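Local coordinates for protein type II restriction enzyme AgeI (PDB 5DWB) that recognises the double-stranded DNA sequence 5'-ACCGGT-3' and cleaves each strand after the first A, as a type II restriction endonuclease, at residues A[196-201]-A[239-244]; A[223-228]-A[255-260]. All coordinates share one frame; numbering follows the deposited sequence.

Contact 1: A[196-201]-A[239-244]; sequences TLDVKS and SYNLRT. With nucleotides of chain D.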
loop_
_atom_site.group_PDB
_atom_site.type_symbol
_atom_site.label_atom_id
_atom_site.label_comp_id
_atom_site.label_asym_id
_atom_site.label_seq_id
_atom_site.Cartn_x
_atom_site.Cartn_y
_atom_site.Cartn_z
ATOM N N THR A 196 11.297 8.050 7.947
ATOM C CA THR A 196 9.936 7.813 8.389
ATOM C C THR A 196 9.579 8.599 9.645
ATOM O O THR A 196 10.444 8.955 10.447
ATOM C CB THR A 196 9.680 6.310 8.645
ATOM O OG1 THR A 196 8.304 6.116 8.998
ATOM C CG2 THR A 196 10.560 5.800 9.759
ATOM N N LEU A 197 8.292 8.889 9.784
ATOM C CA LEU A 197 7.756 9.479 10.997
ATOM C C LEU A 197 7.287 8.360 11.932
ATOM O O LEU A 197 6.967 8.605 13.093
ATOM C CB LEU A 197 6.616 10.439 10.660
ATOM C CG LEU A 197 7.091 11.725 9.975
ATOM C CD1 LEU A 197 5.946 12.420 9.279
ATOM C CD2 LEU A 197 7.740 12.670 10.983
ATOM N N ASP A 198 7.270 7.133 11.407
ATOM C CA ASP A 198 6.820 5.949 12.137
ATOM C C ASP A 198 5.518 6.241 12.878
ATOM O O ASP A 198 5.432 6.106 14.101
ATOM C CB ASP A 198 7.906 5.461 13.104
ATOM C CG ASP A 198 7.644 4.050 13.625
ATOM O OD1 ASP A 198 6.865 3.304 12.986
ATOM O OD2 ASP A 198 8.232 3.681 14.669
ATOM N N VAL A 199 4.510 6.657 12.120
ATOM C CA VAL A 199 3.206 6.994 12.672
ATOM C C VAL A 199 2.320 5.762 12.757
ATOM O O VAL A 199 2.028 5.128 11.744
ATOM C CB VAL A 199 2.468 8.056 11.828
ATOM C CG1 VAL A 199 1.002 8.124 12.229
ATOM C CG2 VAL A 199 3.143 9.412 11.942
ATOM N N LYS A 200 1.940 5.400 13.977
ATOM C CA LYS A 200 0.921 4.379 14.196
ATOM C C LYS A 200 0.348 4.487 15.602
ATOM O O LYS A 200 1.042 4.242 16.590
ATOM C CB LYS A 200 1.485 2.977 13.962
ATOM C CG LYS A 200 0.473 1.849 14.139
ATOM C CD LYS A 200 -0.736 2.003 13.224
ATOM C CE LYS A 200 -1.723 0.860 13.410
ATOM N NZ LYS A 200 -2.837 0.895 12.416
ATOM N N SER A 201 -0.916 4.876 15.693
ATOM C CA SER A 201 -1.625 4.778 16.958
ATOM C C SER A 201 -2.875 3.958 16.707
ATOM O O SER A 201 -3.388 3.926 15.587
ATOM C CB SER A 201 -1.976 6.156 17.524
ATOM O OG SER A 201 -3.131 6.691 16.897
ATOM N N SER A 239 13.961 7.557 11.987
ATOM C CA SER A 239 12.607 7.765 12.479
ATOM C C SER A 239 12.496 9.046 13.286
ATOM O O SER A 239 13.383 9.372 14.074
ATOM C CB SER A 239 12.150 6.590 13.338
ATOM O OG SER A 239 10.853 6.841 13.847
ATOM N N TYR A 240 11.391 9.760 13.104
ATOM C CA TYR A 240 11.158 10.986 13.856
ATOM C C TYR A 240 10.008 10.774 14.836
ATOM O O TYR A 240 9.383 11.722 15.308
ATOM C CB TYR A 240 10.896 12.160 12.906
ATOM C CG TYR A 240 12.075 12.403 11.998
ATOM C CD1 TYR A 240 13.169 13.137 12.430
ATOM C CD2 TYR A 240 12.108 11.871 10.718
ATOM C CE1 TYR A 240 14.263 13.345 11.609
ATOM C CE2 TYR A 240 13.199 12.072 9.888
ATOM C CZ TYR A 240 14.269 12.809 10.341
ATOM O OH TYR A 240 15.346 13.008 9.513
ATOM N N ASN A 241 9.753 9.505 15.141
ATOM C CA ASN A 241 8.936 9.138 16.286
ATOM C C ASN A 241 9.856 8.875 17.466
ATOM O O ASN A 241 10.700 7.982 17.415
ATOM C CB ASN A 241 8.084 7.906 15.974
ATOM C CG ASN A 241 7.016 7.652 17.017
ATOM O OD1 ASN A 241 7.157 8.037 18.175
ATOM N ND2 ASN A 241 5.931 7.010 16.606
ATOM N N LEU A 242 9.690 9.647 18.531
ATOM C CA LEU A 242 10.581 9.543 19.677
ATOM C C LEU A 242 10.355 8.249 20.459
ATOM O O LEU A 242 11.202 7.854 21.260
ATOM C CB LEU A 242 10.411 10.754 20.597
ATOM C CG LEU A 242 10.762 12.125 20.004
ATOM C CD1 LEU A 242 10.723 13.191 21.078
ATOM C CD2 LEU A 242 12.136 12.101 19.342
ATOM N N ARG A 243 9.234 7.576 20.208
ATOM C CA ARG A 243 8.934 6.326 20.908
ATOM C C ARG A 243 9.508 5.133 20.167
ATOM O O ARG A 243 9.519 4.015 20.687
ATOM C CB ARG A 243 7.429 6.144 21.100
ATOM C CG ARG A 243 6.791 7.166 22.027
ATOM C CD ARG A 243 5.308 6.895 22.200
ATOM N NE ARG A 243 4.653 7.995 22.895
ATOM C CZ ARG A 243 4.104 9.032 22.269
ATOM N NH1 ARG A 243 4.149 9.100 20.949
ATOM N NH2 ARG A 243 3.521 10.002 22.957
ATOM N N THR A 244 9.983 5.381 18.950
ATOM C CA THR A 244 10.680 4.365 18.171
ATOM C C THR A 244 11.941 3.929 18.892
ATOM O O THR A 244 12.740 4.757 19.323
ATOM C CB THR A 244 11.061 4.874 16.760
ATOM O OG1 THR A 244 9.877 5.226 16.034
ATOM C CG2 THR A 244 11.809 3.799 15.988
ATOM P P DT D 10 -12.099 2.375 13.030
ATOM O OP1 DT D 10 -13.533 2.723 12.918
ATOM O OP2 DT D 10 -11.422 2.397 14.350
ATOM O "O5'" DT D 10 -11.888 0.931 12.382
ATOM C "C5'" DT D 10 -12.342 0.685 11.053
ATOM C "C4'" DT D 10 -11.810 -0.639 10.537
ATOM O "O4'" DT D 10 -10.369 -0.609 10.510
ATOM C "C3'" DT D 10 -12.194 -1.864 11.379
ATOM O "O3'" DT D 10 -12.926 -2.768 10.569
ATOM C "C2'" DT D 10 -10.839 -2.457 11.829
ATOM C "C1'" DT D 10 -9.888 -1.896 10.781
ATOM N N1 DT D 10 -8.460 -1.768 11.228
ATOM C C2 DT D 10 -7.486 -2.484 10.569
ATOM O O2 DT D 10 -7.728 -3.237 9.641
ATOM N N3 DT D 10 -6.213 -2.284 11.033
ATOM C C4 DT D 10 -5.823 -1.461 12.074
ATOM O O4 DT D 10 -4.647 -1.347 12.421
ATOM C C5 DT D 10 -6.887 -0.739 12.721
ATOM C C7 DT D 10 -6.578 0.182 13.858
ATOM C C6 DT D 10 -8.141 -0.920 12.272
#
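D198 meets S239, N241 and T244 across this contact. Its CB packs against the S239 hydroxyl, with OG 3.3 Å from D198 CB, and also touches T244 OG1. CG lies anti to the backbone N (chi1 -165°), which carries the carboxylate past S239 to T244. There D198 OD2 accepts from T244 OG1 at 2.6 Å, through the lone pair that faces away from OD1. OD1 takes the backbone N-H of E214, so both carboxylate oxygens are held. The T244 hydroxyl is itself an acceptor, with S239 OG donating to T244 OG1 at 2.9 Å. S239 OG in turn receives the N-H of N241, an ST turn. This chain of donors ends on the D198 carboxylate, whose charge probably strengthens it.

The backbone of D198 is gripped too. N241 ND2 donates to D198 O at 2.7 Å, nearly straight (169° at the hydrogen). The oxygen lies in the amide plane of N241, but the nitrogen is tilted from the D198 carbonyl plane. N241 OD1 receives the N-H of R243, an Asx turn, and N62 ND2 as well, so the amide's rotation is fixed. Nearer the sheet, Y240 N donates to T196 O at 2.9 Å, while L197 CD2 packs on Y240 CB at 3.7 Å.

K200 turns away to the DNA. The chain bends at chi2 (58°), and K200 NZ donates to O4 of thymine DT10 of chain D at 2.9 Å, a base contact from the major-groove side. The two segments continue the neighbouring parallel strands 191-196 and 236-239 at their C-terminal ends. This is a buried pair of post-strand loops in a PD-(D/E)XK-clan nuclease, one of which carries a lysine that bonds to a DNA base, consistent with a part in sequence recognition.

Contact 2: A[223-228]-A[255-260]; sequences DKRNYI and RHIYVS. With nucleotides of chain C.
I228 packs on R255, H256 and I257, and R225 adds a second point of contact on I257. No hydrogen bond joins the two segments.

The apolar part centres on the CG2 branch of I228. I228 CG2 touches R255 CB at 3.7 Å. I228 CG2 also approaches H256 O, and lies 4.1 Å from I257 CG1. I228 O comes 3.5 Å from R255 CB and takes its hydrogen bond from S253 OG. Only the root of R255 packs here. Its chain bends at chi2 (-57°) and the guanidinium leads away.

The second kind is a methyl over a flat cation. I257 CD1 sits over one face of the R225 guanidinium, toward its rim, 4.0 Å from R225 NH1. A bend at chi3 (-71°) brings the group round to this methyl, and R225 CG touches CD1 as well. The guanidinium is fixed by polar partners: NE donates to L215 O, NH2 to S245 O, and NH1 pairs with E229 in a salt bridge. Together these two hydrogen bonds and the salt bridge hold the guanidinium in the plane whose face I257 CD1 meets.

The third kind is DNA binding. K224 reaches out, and K224 NZ donates to OP2 of DG4 of chain C at 2.8 Å. E214 forms a salt bridge with the same amine.

Helix 223-229 lies beside residues 255-257, and strand 257-259 is outermost in the sheet within this chain. C237 of the adjacent strand 236-239 also touches I228 and I257, and M186 of helix 179-186 meets R255.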
loop_
_atom_site.group_PDB
_atom_site.type_symbol
_atom_site.label_atom_id
_atom_site.label_comp_id
_atom_site.label_asym_id
_atom_site.label_seq_id
_atom_site.Cartn_x
_atom_site.Cartn_y
_atom_site.Cartn_z
ATOM N N ASP A 223 9.655 -8.476 11.556
ATOM C CA ASP A 223 10.032 -8.457 10.148
ATOM C C ASP A 223 10.281 -7.027 9.652
ATOM O O ASP A 223 11.146 -6.802 8.805
ATOM C CB ASP A 223 8.955 -9.128 9.293
ATOM C CG ASP A 223 8.907 -10.632 9.490
ATOM O OD1 ASP A 223 9.801 -11.173 10.173
ATOM O OD2 ASP A 223 7.973 -11.268 8.961
ATOM N N LYS A 224 9.536 -6.066 10.191
ATOM C CA LYS A 224 9.725 -4.663 9.835
ATOM C C LYS A 224 11.099 -4.164 10.270
ATOM O O LYS A 224 11.829 -3.570 9.484
ATOM C CB LYS A 224 8.624 -3.797 10.453
ATOM C CG LYS A 224 7.275 -3.961 9.770
ATOM C CD LYS A 224 6.157 -3.294 10.545
ATOM C CE LYS A 224 4.808 -3.674 9.963
ATOM N NZ LYS A 224 3.680 -2.926 10.584
ATOM N N ARG A 225 11.454 -4.427 11.521
ATOM C CA ARG A 225 12.759 -4.049 12.040
ATOM C C ARG A 225 13.872 -4.806 11.317
ATOM O O ARG A 225 14.918 -4.237 10.988
ATOM C CB ARG A 225 12.822 -4.304 13.547
ATOM C CG ARG A 225 14.137 -3.909 14.193
ATOM C CD ARG A 225 14.045 -3.896 15.722
ATOM N NE ARG A 225 13.232 -2.791 16.228
ATOM C CZ ARG A 225 13.726 -1.632 16.657
ATOM N NH1 ARG A 225 15.033 -1.413 16.637
ATOM N NH2 ARG A 225 12.910 -0.687 17.103
ATOM N N ASN A 226 13.627 -6.083 11.040
ATOM C CA ASN A 226 14.632 -6.928 10.398
ATOM C C ASN A 226 14.886 -6.557 8.932
ATOM O O ASN A 226 15.899 -6.956 8.362
ATOM C CB ASN A 226 14.220 -8.406 10.503
ATOM C CG ASN A 226 14.637 -9.043 11.826
ATOM O OD1 ASN A 226 15.539 -8.553 12.510
ATOM N ND2 ASN A 226 13.967 -10.134 12.196
ATOM N N TYR A 227 13.987 -5.777 8.335
ATOM C CA TYR A 227 14.218 -5.215 7.007
ATOM C C TYR A 227 15.539 -4.457 7.008
ATOM O O TYR A 227 16.313 -4.516 6.049
ATOM C CB TYR A 227 13.080 -4.274 6.592
ATOM C CG TYR A 227 11.799 -4.951 6.161
ATOM C CD1 TYR A 227 11.814 -6.195 5.538
ATOM C CD2 TYR A 227 10.570 -4.351 6.397
ATOM C CE1 TYR A 227 10.634 -6.811 5.144
ATOM C CE2 TYR A 227 9.389 -4.960 6.015
ATOM C CZ TYR A 227 9.424 -6.186 5.390
ATOM O OH TYR A 227 8.240 -6.781 5.015
ATOM N N ILE A 228 15.788 -3.751 8.107
ATOM C CA ILE A 228 17.005 -2.974 8.265
ATOM C C ILE A 228 18.075 -3.765 9.007
ATOM O O ILE A 228 19.177 -3.958 8.490
ATOM C CB ILE A 228 16.731 -1.650 9.018
ATOM C CG1 ILE A 228 15.855 -0.730 8.165
ATOM C CG2 ILE A 228 18.032 -0.947 9.371
ATOM C CD1 ILE A 228 14.441 -0.623 8.649
ATOM N N ARG A 255 23.340 -2.232 9.345
ATOM C CA ARG A 255 22.458 -1.082 9.176
ATOM C C ARG A 255 21.672 -0.807 10.462
ATOM O O ARG A 255 21.288 -1.739 11.172
ATOM C CB ARG A 255 21.498 -1.315 8.012
ATOM C CG ARG A 255 22.157 -1.917 6.786
ATOM C CD ARG A 255 23.312 -1.078 6.274
ATOM N NE ARG A 255 23.906 -1.686 5.087
ATOM C CZ ARG A 255 24.877 -1.138 4.363
ATOM N NH1 ARG A 255 25.362 0.050 4.692
ATOM N NH2 ARG A 255 25.352 -1.773 3.300
ATOM N N HIS A 256 21.441 0.471 10.760
ATOM C CA HIS A 256 20.820 0.868 12.020
ATOM C C HIS A 256 19.525 1.659 11.841
ATOM O O HIS A 256 19.301 2.301 10.809
ATOM C CB HIS A 256 21.797 1.714 12.836
ATOM C CG HIS A 256 22.872 0.924 13.507
ATOM N ND1 HIS A 256 23.832 0.229 12.810
ATOM C CD2 HIS A 256 23.150 0.732 14.825
ATOM C CE1 HIS A 256 24.650 -0.369 13.662
ATOM N NE2 HIS A 256 24.254 -0.075 14.888
ATOM N N ILE A 257 18.689 1.631 12.876
ATOM C CA ILE A 257 17.539 2.523 12.965
ATOM C C ILE A 257 17.874 3.654 13.932
ATOM O O ILE A 257 18.164 3.418 15.106
ATOM C CB ILE A 257 16.262 1.796 13.442
ATOM C CG1 ILE A 257 15.790 0.783 12.401
ATOM C CG2 ILE A 257 15.155 2.798 13.715
ATOM C CD1 ILE A 257 14.631 -0.080 12.873
ATOM N N TYR A 258 17.842 4.879 13.425
ATOM C CA TYR A 258 18.169 6.057 14.216
ATOM C C TYR A 258 16.901 6.821 14.574
ATOM O O TYR A 258 15.922 6.810 13.822
ATOM C CB TYR A 258 19.134 6.964 13.454
ATOM C CG TYR A 258 20.429 6.290 13.061
ATOM C CD1 TYR A 258 21.467 6.152 13.972
ATOM C CD2 TYR A 258 20.608 5.780 11.782
ATOM C CE1 TYR A 258 22.656 5.533 13.618
ATOM C CE2 TYR A 258 21.794 5.157 11.416
ATOM C CZ TYR A 258 22.814 5.038 12.339
ATOM O OH TYR A 258 23.993 4.419 11.986
ATOM N N VAL A 259 16.908 7.458 15.739
ATOM C CA VAL A 259 15.743 8.197 16.208
ATOM C C VAL A 259 16.163 9.594 16.657
ATOM O O VAL A 259 17.144 9.736 17.387
ATOM C CB VAL A 259 15.032 7.453 17.366
ATOM C CG1 VAL A 259 13.834 8.240 17.866
ATOM C CG2 VAL A 259 14.600 6.060 16.923
ATOM N N SER A 260 15.457 10.625 16.193
ATOM C CA SER A 260 15.770 11.994 16.608
ATOM C C SER A 260 14.591 12.958 16.462
ATOM O O SER A 260 13.584 12.646 15.823
ATOM C CB SER A 260 16.962 12.544 15.817
ATOM O OG SER A 260 16.588 12.925 14.506
ATOM P P DG C 4 3.787 -5.790 12.953
ATOM O OP1 DG C 4 5.151 -6.239 13.308
ATOM O OP2 DG C 4 3.441 -4.352 13.006
ATOM O "O5'" DG C 4 3.454 -6.348 11.494
ATOM C "C5'" DG C 4 3.438 -7.758 11.254
ATOM C "C4'" DG C 4 2.153 -8.167 10.563
ATOM O "O4'" DG C 4 1.053 -7.994 11.476
ATOM C "C3'" DG C 4 1.798 -7.337 9.338
ATOM O "O3'" DG C 4 2.317 -7.961 8.185
ATOM C "C2'" DG C 4 0.262 -7.336 9.318
ATOM C "C1'" DG C 4 -0.124 -7.660 10.765
ATOM N N9 DG C 4 -0.765 -6.562 11.473
ATOM C C8 DG C 4 -0.145 -5.505 12.090
ATOM N N7 DG C 4 -0.977 -4.683 12.673
ATOM C C5 DG C 4 -2.225 -5.247 12.442
ATOM C C6 DG C 4 -3.509 -4.812 12.840
ATOM O O6 DG C 4 -3.810 -3.813 13.501
ATOM N N1 DG C 4 -4.503 -5.671 12.396
ATOM C C2 DG C 4 -4.289 -6.812 11.664
ATOM N N2 DG C 4 -5.379 -7.513 11.328
ATOM N N3 DG C 4 -3.092 -7.237 11.287
ATOM C C4 DG C 4 -2.110 -6.407 11.710
#

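The centres of contacts 1 and 2 lie 12 Å apart, and strand pairing links them. S239 of contact 1 probably hydrogen-bonds to contact 2 twice: S239 N to Y258 O at 2.8 Å and S239 O to S260 N at 3.2 Å. V259 also packs against the turn 241-244, with V259 CG1 3.2 Å from N241 O. A second link is E214. Its backbone N binds D198 in contact 1, and its carboxylate pairs with K224 in contact 2. Each contact sends one lysine to the DNA, but to different strands: K200 bonds to a base of chain D, while K224 holds a phosphate of chain C.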